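Local structure of galectin (Danio rerio, 6E20) at residues F91-F96 / G113-Y117. The protein is a galectin that binds galactose-containing glycans and probably acts in innate immunity against a fish rhabdovirus. Numbering follows the deposited sequence.
Sequences FTNEEF and GSEKY
Segment 91-96, a hairpin turn with the strand ends on both sides of it, and segment 113-117, which leads into strand 116-124, come closest at Asn93 and Gly113, with their CA atoms 5.5 Å apart. Phe91, the last residue of strand 85-91, points its side chain toward Tyr117. The two rings meet obliquely, with planes 36° apart, and Phe91 CE2 lies 3.7 Å from Tyr117 CE2. The Phe91 ring also meets the backbone: Ser114 O sits at its edge, in the ring plane, 3.6 Å from Phe91 CE2. Phe91 CZ lies 3.5 Å from Glu115 O. Phe96 CZ touches Tyr117 CE2 at 3.9 Å. In the galectin beta-sandwich, strands 85-91 and 95-99 belong to one sheet and strand 116-124 to the other, so these aromatic rings join the two sheets at one end of the sandwich. Phe11 adds a ring beside Phe91, and Ala42 touches both Phe96 and Tyr117. Tyr117 OH is hydrogen-bonded to Asn110 ND2 and accepts a weak hydrogen bond from Ser114 N. The turn carries an ST motif, in which Thr92 OG1 accepts from Glu95 N at 3.1 Å. Toward the outside, the side chains of Asn93 and Glu115 cross, their amide and carboxylate planes 46° apart.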
loop_
_atom_site.group_PDB
_atom_site.type_symbol
_atom_site.label_atom_id
_atom_site.label_comp_id
_atom_site.label_asym_id
_atom_site.label_seq_id
_atom_site.Cartn_x
_atom_site.Cartn_y
_atom_site.Cartn_z
ATOM N N PHE B 91 14.680 -3.834 8.472
ATOM C CA PHE B 91 15.096 -5.129 9.063
ATOM C C PHE B 91 16.300 -5.741 8.376
ATOM O O PHE B 91 16.655 -5.403 7.233
ATOM C CB PHE B 91 13.953 -6.144 9.113
ATOM C CG PHE B 91 13.626 -6.865 7.836
ATOM C CD1 PHE B 91 13.055 -6.188 6.769
ATOM C CD2 PHE B 91 13.760 -8.241 7.755
ATOM C CE1 PHE B 91 12.682 -6.870 5.616
ATOM C CE2 PHE B 91 13.378 -8.921 6.606
ATOM C CZ PHE B 91 12.841 -8.235 5.538
ATOM N N THR B 92 16.873 -6.661 9.138
ATOM C CA THR B 92 18.062 -7.472 8.825
ATOM C C THR B 92 17.615 -8.901 9.094
ATOM O O THR B 92 16.530 -9.051 9.697
ATOM C CB THR B 92 19.242 -7.016 9.698
ATOM O OG1 THR B 92 18.847 -7.199 11.062
ATOM C CG2 THR B 92 19.625 -5.566 9.488
ATOM N N ASN B 93 18.427 -9.894 8.735
ATOM C CA ASN B 93 18.174 -11.312 9.104
ATOM C C ASN B 93 17.897 -11.382 10.610
ATOM O O ASN B 93 17.112 -12.254 11.033
ATOM C CB ASN B 93 19.368 -12.211 8.776
ATOM C CG ASN B 93 19.677 -12.286 7.297
ATOM O OD1 ASN B 93 19.696 -13.375 6.725
ATOM N ND2 ASN B 93 19.936 -11.151 6.670
ATOM N N GLU B 94 18.550 -10.524 11.400
ATOM C CA GLU B 94 18.561 -10.623 12.889
ATOM C C GLU B 94 17.326 -9.925 13.483
ATOM O O GLU B 94 16.714 -10.503 14.410
ATOM C CB GLU B 94 19.847 -10.035 13.478
ATOM C CG GLU B 94 21.122 -10.763 13.048
ATOM C CD GLU B 94 21.571 -10.488 11.621
ATOM O OE1 GLU B 94 21.355 -9.359 11.124
ATOM O OE2 GLU B 94 22.124 -11.412 11.011
ATOM N N GLU B 95 16.969 -8.720 13.053
ATOM C CA GLU B 95 15.884 -8.006 13.799
ATOM C C GLU B 95 15.191 -6.928 12.965
ATOM O O GLU B 95 15.722 -6.500 11.922
ATOM C CB GLU B 95 16.383 -7.471 15.146
ATOM C CG GLU B 95 17.328 -6.307 15.038
ATOM C CD GLU B 95 17.775 -5.638 16.332
ATOM O OE1 GLU B 95 18.337 -4.575 16.194
ATOM O OE2 GLU B 95 17.639 -6.193 17.460
ATOM N N PHE B 96 13.990 -6.554 13.413
ATOM C CA PHE B 96 13.259 -5.366 12.932
ATOM C C PHE B 96 13.670 -4.170 13.779
ATOM O O PHE B 96 13.742 -4.286 15.018
ATOM C CB PHE B 96 11.749 -5.554 13.033
ATOM C CG PHE B 96 11.259 -6.686 12.188
ATOM C CD1 PHE B 96 11.233 -7.983 12.693
ATOM C CD2 PHE B 96 10.871 -6.460 10.877
ATOM C CE1 PHE B 96 10.768 -9.027 11.917
ATOM C CE2 PHE B 96 10.385 -7.506 10.111
ATOM C CZ PHE B 96 10.344 -8.785 10.632
ATOM N N GLY B 113 13.238 -15.360 10.474
ATOM C CA GLY B 113 14.570 -15.450 9.844
ATOM C C GLY B 113 14.586 -15.097 8.365
ATOM O O GLY B 113 15.707 -15.018 7.813
ATOM N N SER B 114 13.430 -14.891 7.716
ATOM C CA SER B 114 13.391 -14.674 6.244
ATOM C C SER B 114 13.960 -13.286 5.933
ATOM O O SER B 114 13.995 -12.428 6.845
ATOM C CB SER B 114 12.030 -14.886 5.647
ATOM O OG SER B 114 11.417 -16.052 6.176
ATOM N N GLU B 115 14.457 -13.112 4.702
ATOM C CA GLU B 115 14.995 -11.839 4.158
ATOM C C GLU B 115 13.951 -11.139 3.277
ATOM O O GLU B 115 14.250 -10.026 2.818
ATOM C CB GLU B 115 16.276 -12.113 3.364
ATOM C CG GLU B 115 17.461 -12.416 4.273
ATOM C CD GLU B 115 18.679 -12.992 3.575
ATOM O OE1 GLU B 115 19.337 -12.232 2.851
ATOM O OE2 GLU B 115 18.942 -14.205 3.747
ATOM N N LYS B 116 12.774 -11.739 3.070
ATOM C CA LYS B 116 11.697 -11.122 2.253
ATOM C C LYS B 116 10.323 -11.526 2.783
ATOM O O LYS B 116 10.101 -12.712 2.970
ATOM C CB LYS B 116 11.849 -11.555 0.795
ATOM C CG LYS B 116 10.990 -10.795 -0.207
ATOM C CD LYS B 116 11.331 -11.136 -1.647
ATOM C CE LYS B 116 10.957 -12.557 -2.027
ATOM N NZ LYS B 116 11.577 -12.947 -3.313
ATOM N N TYR B 117 9.430 -10.543 2.937
ATOM C CA TYR B 117 8.029 -10.701 3.406
ATOM C C TYR B 117 7.079 -10.025 2.404
ATOM O O TYR B 117 7.291 -8.859 2.079
ATOM C CB TYR B 117 7.924 -10.123 4.821
ATOM C CG TYR B 117 8.724 -10.904 5.833
ATOM C CD1 TYR B 117 8.412 -12.227 6.080
ATOM C CD2 TYR B 117 9.796 -10.347 6.515
ATOM C CE1 TYR B 117 9.116 -12.976 6.998
ATOM C CE2 TYR B 117 10.512 -11.083 7.452
ATOM C CZ TYR B 117 10.175 -12.408 7.686
ATOM O OH TYR B 117 10.869 -13.192 8.566
#